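Tail spike protein gp49 (Pseudomonas phage LKA1, PDB 4RU4) probably cleaves the O-specific polysaccharide of its Pseudomonas host as a trimeric, calcium-binding tailspike lyase, clearing the cell envelope for virus entry. Local coordinates at residues S125-G130 and A189-A194; A137-L142 and S177-T182; S164-E169 and V303-V308. All coordinates share one frame; numbering follows the deposited sequence.

Interaction 1. Residues S125-G130 and A189-A194; sequences SSVSAG and AAYDGA
Ser-126 and Val-127 reach Gly-193 and Tyr-191 through oppositely set first torsions. The hydroxyl of Ser-126 lies beside its own backbone N and anti to the carbonyl carbon (chi1 -61°), which carries OG across to the neighbouring loop. In Val-127 the CG1 branch stands between the backbone N and the carbonyl carbon (chi1 63°), which turns it to the tyrosine. Gly-193 N donates to Ser-126 OG at 2.8 Å in an almost straight bond, 177° at the hydrogen. Having no side chain, Gly-193 lets the backbones close to 4.0 Å between its CA and that of Ser-126. Next to it in the register, Val-127 N and Tyr-191 O, and Tyr-191 N and Val-127 O, are joined by two bonds of 2.9 Å. Ser-126 CA also lies 3.2 Å from Tyr-191 O, a CA-H...O contact beside the stronger bond. On the apolar side, Val-127 and Tyr-191 run side by side in the same direction, and CG1 meets the ring at its edge, 4.0 Å from CD2. The phenol hydroxyl is held by Glu-169. Just beyond, Asp-192 OD1 takes the backbone N-H of Ala-194 from above the carboxylate plane, an Asx turn. The whole is a single antiparallel bridge, a hydrogen-bonded pair extended by one side-chain bond, clasping two surface loops of the Ig-like domain.

Interaction 2. Residues A137-L142 and S177-T182; sequences ASTPNL and SGNTVT
Pro-140, Leu-142 and Val-181 make the apolar part of this contact. The proline ring and the valine slide past each other in opposite directions, Pro-140 CG coming to 3.7 Å from Val-181 CG2. The branch that touches lies beside the valine's backbone N, the other branch, CG1, being turned anti to that N (chi1 174°). Leu-142 adds a looser contact, its CD1 standing 4.3 Å from the same Val-181 CG2, so that a single methyl receives both partners. Around them Phe-136 and Val-173 close in on Leu-142 and Val-181, continuing the buried interior of the small domain.

The strand bearing Val-181 leaves a tight beta hairpin: strands 168-177 and 180-183 are joined by a type II' beta turn from Ser-177 to Thr-180, with Gly-178 at the position of positive phi. Ser-177 and Thr-180 bond to each other in both directions through their backbones. This hairpin belongs to the Ig-like domain, and Asn-179, in the turn, meets the loop 137-142.

The polar contacts are of proximity rather than bonding. Asn-179 lays its amide alongside the Ser-138 to Thr-139 backbone, OD1 by Thr-139 N and ND2 by Ser-138 CA, with OD1 at 3.2 Å from Ser-138 C. Thr-139 N is also close to Asn-179 OD1, at 3.1 Å, but the angle is too poor for a hydrogen bond. The Thr-139 and Asn-179 side chains cross at about a right angle. Backbone bonds of Asn-179 with Phe-136 and of Val-181 with Ile-134 join the hairpin to the chain just before the loop.

Interaction 3. Residues S164-E169 and V303-V308; sequences SYRAGE and VGCVPV
Pro-307 presses its ring against the backbone of the other segment, CD lying 3.1 Å from Arg-166 O and 3.2 Å from Gly-168 O. Beside it Val-306 turns CG1 onto the glycine, 3.6 Å from Gly-168 CA, where the missing side chain makes room. The third element of this first shell is Cys-305, which sets its thiol along the arginine: Cys-305 SG is 3.9 Å from Arg-166 CD and 3.2 Å from NH1, approaching the guanidinium obliquely. The sulfur gets there because it stands between the cysteine's backbone N and carbonyl carbon (chi1 55°), while the arginine runs out extended from CG to NE past it. No direct hydrogen bond joins the two segments. A water does so instead, donating to Arg-166 O at 2.9 Å and to Cys-305 O at 2.7 Å, and thereby serving two backbone carbonyls at once.

The next shell fixes these groups. The guanidinium is held by a salt bridge from NH2 to Asp-155 and a bond from NH1 to Ala-301 O, which would steady the arginine against the thiol. Gly-168 O is in turn taken by Arg-309, and Val-306 O by Asn-277. Both segments are also bent: Tyr-165 and Cys-305 each sit at the centre of an inverse gamma turn, the latter closed by Val-306 N to Gly-304 O. Tyr-151 covers both Cys-305 and Val-306 from strand 147-151.

In this way the root of strand 168-177, in the Ig-like domain, is set against the loop before strand 308-309 of the pectin lyase-like parallel beta-helix, a buried, water-bridged junction between an inserted domain and the solenoid that carries it.

Along the chain the segments come in the order 125-130, 137-142, 164-169, 177-182, 189-194 and 303-308, so interaction 1 encloses interaction 2, and interaction 3 crosses both. Interactions 1 and 2 lie wholly in the Ig-like domain, their centres 16 Å apart. Interaction 3, with its centre 15 Å from that of interaction 1 and 23 Å from that of interaction 2, joins this domain to the beta-helix. Strand 168-177 runs on from interaction 3 and pairs with strand 180-183 of interaction 2, while Glu-169 OE2 lies 2.6 Å from Tyr-191 OH, a probable hydrogen bond. Interaction 1 is thus tied directly to the inserted domain's buried base, whereas interaction 2 reaches it through the hairpin strands.

Interaction 1. Residues S125-G130 and A189-A194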
# COMPACT_ATOMS: atom_id res chain seq x y z
N SER B 125 12.69 -4.09 37.85
CA SER B 125 12.18 -5.44 38.12
C SER B 125 11.96 -6.17 36.81
O SER B 125 11.76 -5.53 35.77
CB SER B 125 10.80 -5.37 38.79
OG SER B 125 10.86 -4.65 39.98
N SER B 126 11.95 -7.49 36.86
CA SER B 126 11.54 -8.31 35.72
C SER B 126 10.17 -7.90 35.18
O SER B 126 9.27 -7.52 35.94
CB SER B 126 11.56 -9.79 36.13
OG SER B 126 12.88 -10.14 36.50
N VAL B 127 10.01 -7.96 33.87
CA VAL B 127 8.79 -7.50 33.22
C VAL B 127 8.41 -8.47 32.08
O VAL B 127 9.29 -9.08 31.44
CB VAL B 127 8.95 -6.03 32.74
CG1 VAL B 127 10.07 -5.91 31.67
CG2 VAL B 127 7.62 -5.45 32.24
N SER B 128 7.11 -8.63 31.85
CA SER B 128 6.61 -9.53 30.81
C SER B 128 6.49 -8.83 29.46
O SER B 128 6.37 -7.60 29.38
CB SER B 128 5.25 -10.13 31.20
OG SER B 128 5.36 -10.93 32.36
N ALA B 129 6.52 -9.62 28.39
CA ALA B 129 6.28 -9.07 27.06
C ALA B 129 4.84 -8.57 27.04
O ALA B 129 3.98 -9.14 27.71
CB ALA B 129 6.49 -10.16 25.98
N GLY B 130 4.59 -7.47 26.34
CA GLY B 130 3.25 -6.93 26.25
C GLY B 130 2.89 -5.97 27.38
O GLY B 130 1.83 -5.35 27.37
N ALA B 189 9.19 -7.69 24.11
CA ALA B 189 9.80 -8.85 24.76
C ALA B 189 9.79 -8.74 26.27
O ALA B 189 9.57 -7.66 26.84
CB ALA B 189 11.29 -9.05 24.26
N ALA B 190 10.06 -9.87 26.91
CA ALA B 190 10.12 -9.98 28.36
C ALA B 190 11.58 -9.81 28.76
O ALA B 190 12.48 -10.18 27.98
CB ALA B 190 9.62 -11.38 28.79
N TYR B 191 11.82 -9.27 29.95
CA TYR B 191 13.18 -9.07 30.48
C TYR B 191 13.26 -9.51 31.94
O TYR B 191 12.38 -9.17 32.75
CB TYR B 191 13.60 -7.61 30.36
CG TYR B 191 13.52 -7.15 28.93
CD1 TYR B 191 14.50 -7.52 28.02
CD2 TYR B 191 12.42 -6.43 28.48
CE1 TYR B 191 14.41 -7.15 26.69
CE2 TYR B 191 12.31 -6.06 27.14
CZ TYR B 191 13.31 -6.42 26.25
OH TYR B 191 13.19 -6.07 24.91
N ASP B 192 14.33 -10.25 32.25
CA ASP B 192 14.74 -10.59 33.61
C ASP B 192 15.46 -9.35 34.15
O ASP B 192 16.46 -8.91 33.57
CB ASP B 192 15.71 -11.77 33.56
CG ASP B 192 16.19 -12.23 34.94
OD1 ASP B 192 16.12 -11.47 35.93
OD2 ASP B 192 16.67 -13.39 35.03
N GLY B 193 14.93 -8.79 35.24
CA GLY B 193 15.43 -7.53 35.75
C GLY B 193 16.91 -7.60 36.08
O GLY B 193 17.62 -6.60 36.02
N ALA B 194 17.37 -8.81 36.42
CA ALA B 194 18.76 -8.99 36.81
C ALA B 194 19.70 -9.02 35.62
O ALA B 194 20.92 -9.07 35.80
CB ALA B 194 18.92 -10.27 37.64

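Interaction 2. Residues A137-L142 and S177-T182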
# COMPACT_ATOMS: atom_id res chain seq x y z
N ALA B 137 14.22 0.54 40.35
CA ALA B 137 14.72 0.27 41.69
C ALA B 137 14.76 1.52 42.56
O ALA B 137 14.71 1.42 43.78
CB ALA B 137 16.11 -0.35 41.62
N SER B 138 14.83 2.69 41.95
CA SER B 138 14.89 3.95 42.70
C SER B 138 14.43 5.06 41.77
O SER B 138 14.18 4.80 40.60
CB SER B 138 16.31 4.21 43.22
OG SER B 138 17.22 4.45 42.16
N THR B 139 14.33 6.29 42.28
CA THR B 139 13.72 7.38 41.50
C THR B 139 14.38 7.63 40.13
O THR B 139 15.55 7.99 40.09
CB THR B 139 13.83 8.73 42.27
OG1 THR B 139 13.19 8.61 43.54
CG2 THR B 139 13.17 9.85 41.47
N PRO B 140 13.64 7.44 39.02
CA PRO B 140 14.26 7.65 37.70
C PRO B 140 14.15 9.08 37.21
O PRO B 140 13.10 9.71 37.41
CB PRO B 140 13.43 6.74 36.78
CG PRO B 140 12.08 6.71 37.42
CD PRO B 140 12.32 6.79 38.91
N ASN B 141 15.19 9.58 36.56
CA ASN B 141 15.15 10.93 36.01
C ASN B 141 14.45 10.94 34.64
O ASN B 141 15.10 11.13 33.60
CB ASN B 141 16.55 11.55 35.91
CG ASN B 141 16.51 12.99 35.47
OD1 ASN B 141 15.58 13.72 35.79
ND2 ASN B 141 17.51 13.41 34.68
N LEU B 142 13.13 10.72 34.67
CA LEU B 142 12.31 10.60 33.46
C LEU B 142 11.02 11.41 33.59
O LEU B 142 10.45 11.47 34.68
CB LEU B 142 11.97 9.13 33.22
CG LEU B 142 13.13 8.20 32.88
CD1 LEU B 142 12.66 6.76 32.87
CD2 LEU B 142 13.70 8.58 31.50
N SER B 177 5.13 7.81 38.23
CA SER B 177 4.56 8.00 39.55
C SER B 177 5.45 7.25 40.52
O SER B 177 5.50 6.03 40.48
CB SER B 177 3.15 7.42 39.61
OG SER B 177 2.58 7.69 40.88
N GLY B 178 6.16 7.97 41.37
CA GLY B 178 7.14 7.34 42.24
C GLY B 178 8.19 6.62 41.41
O GLY B 178 8.76 7.20 40.50
N ASN B 179 8.42 5.35 41.70
CA ASN B 179 9.38 4.56 40.94
C ASN B 179 8.79 3.85 39.73
O ASN B 179 9.50 3.14 39.01
CB ASN B 179 10.08 3.56 41.85
CG ASN B 179 11.01 4.22 42.80
OD1 ASN B 179 11.37 5.38 42.61
ND2 ASN B 179 11.41 3.50 43.85
N THR B 180 7.50 4.03 39.52
CA THR B 180 6.78 3.35 38.46
C THR B 180 6.68 4.21 37.21
O THR B 180 6.15 5.32 37.25
CB THR B 180 5.37 3.01 38.91
OG1 THR B 180 5.43 2.20 40.08
CG2 THR B 180 4.62 2.27 37.80
N VAL B 181 7.16 3.67 36.09
CA VAL B 181 7.12 4.37 34.82
C VAL B 181 6.23 3.62 33.82
O VAL B 181 6.47 2.45 33.47
CB VAL B 181 8.54 4.55 34.27
CG1 VAL B 181 8.52 5.15 32.86
CG2 VAL B 181 9.36 5.41 35.23
N THR B 182 5.17 4.27 33.36
CA THR B 182 4.33 3.64 32.36
C THR B 182 4.81 4.10 30.98
O THR B 182 5.41 5.16 30.84
CB THR B 182 2.81 3.95 32.56
OG1 THR B 182 2.59 5.37 32.64
CG2 THR B 182 2.27 3.27 33.85

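Interaction 3. Residues S164-E169 and V303-V308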
# COMPACT_ATOMS: atom_id res chain seq x y z
N SER B 164 26.31 -10.32 18.32
CA SER B 164 25.89 -8.94 18.52
C SER B 164 24.36 -8.77 18.50
O SER B 164 23.85 -7.66 18.68
CB SER B 164 26.51 -8.05 17.44
OG SER B 164 26.03 -8.46 16.15
N TYR B 165 23.62 -9.85 18.26
CA TYR B 165 22.16 -9.75 18.23
C TYR B 165 21.62 -9.81 19.66
O TYR B 165 21.06 -10.82 20.09
CB TYR B 165 21.53 -10.84 17.35
CG TYR B 165 21.84 -10.71 15.87
CD1 TYR B 165 22.42 -9.56 15.34
CD2 TYR B 165 21.51 -11.74 14.99
CE1 TYR B 165 22.70 -9.45 13.97
CE2 TYR B 165 21.76 -11.63 13.64
CZ TYR B 165 22.36 -10.50 13.13
OH TYR B 165 22.59 -10.45 11.78
N ARG B 166 21.80 -8.72 20.39
CA ARG B 166 21.44 -8.66 21.79
C ARG B 166 20.00 -8.16 21.97
O ARG B 166 19.47 -7.46 21.10
CB ARG B 166 22.43 -7.75 22.53
CG ARG B 166 23.88 -8.29 22.46
CD ARG B 166 24.78 -7.69 23.56
NE ARG B 166 26.13 -8.22 23.43
CZ ARG B 166 27.17 -7.51 23.01
NH1 ARG B 166 27.02 -6.21 22.74
NH2 ARG B 166 28.37 -8.07 22.89
N ALA B 167 19.41 -8.50 23.10
CA ALA B 167 18.01 -8.18 23.40
C ALA B 167 17.87 -6.79 23.98
O ALA B 167 18.81 -6.24 24.54
CB ALA B 167 17.43 -9.22 24.39
N GLY B 168 16.67 -6.24 23.86
CA GLY B 168 16.32 -4.98 24.51
C GLY B 168 15.38 -4.23 23.57
O GLY B 168 14.96 -4.78 22.55
N GLU B 169 15.03 -2.99 23.89
CA GLU B 169 14.21 -2.18 22.98
C GLU B 169 14.12 -0.75 23.48
O GLU B 169 14.53 -0.46 24.60
CB GLU B 169 12.78 -2.77 22.86
CG GLU B 169 12.04 -2.96 24.17
CD GLU B 169 10.80 -3.86 24.00
OE1 GLU B 169 9.75 -3.37 23.52
OE2 GLU B 169 10.92 -5.08 24.30
N VAL B 303 27.37 -0.86 23.61
CA VAL B 303 26.29 -0.75 24.59
C VAL B 303 25.02 -0.21 23.91
O VAL B 303 25.06 0.77 23.16
CB VAL B 303 26.69 0.17 25.76
CG1 VAL B 303 25.45 0.50 26.66
CG2 VAL B 303 27.85 -0.45 26.58
N GLY B 304 23.91 -0.89 24.15
CA GLY B 304 22.63 -0.48 23.60
C GLY B 304 22.31 -1.07 22.24
O GLY B 304 21.41 -0.58 21.55
N CYS B 305 23.04 -2.12 21.84
CA CYS B 305 22.86 -2.69 20.50
C CYS B 305 21.64 -3.60 20.39
O CYS B 305 21.77 -4.80 20.14
CB CYS B 305 24.13 -3.41 20.00
SG CYS B 305 24.77 -4.71 21.09
N VAL B 306 20.46 -3.01 20.52
CA VAL B 306 19.20 -3.76 20.61
C VAL B 306 18.62 -4.04 19.24
O VAL B 306 19.14 -3.54 18.25
CB VAL B 306 18.20 -2.98 21.48
CG1 VAL B 306 18.77 -2.86 22.90
CG2 VAL B 306 17.88 -1.59 20.87
N PRO B 307 17.57 -4.89 19.18
CA PRO B 307 17.01 -5.24 17.88
C PRO B 307 16.39 -4.04 17.14
O PRO B 307 15.98 -3.05 17.74
CB PRO B 307 15.90 -6.25 18.23
CG PRO B 307 16.44 -6.93 19.50
CD PRO B 307 16.98 -5.74 20.26
N VAL B 308 16.33 -4.17 15.83
CA VAL B 308 15.83 -3.11 15.00
C VAL B 308 14.32 -3.34 14.87
O VAL B 308 13.91 -4.40 14.37
CB VAL B 308 16.47 -3.22 13.60
CG1 VAL B 308 15.81 -2.23 12.63
CG2 VAL B 308 17.98 -3.01 13.71
O HOH W 1 20.53 -6.56 18.55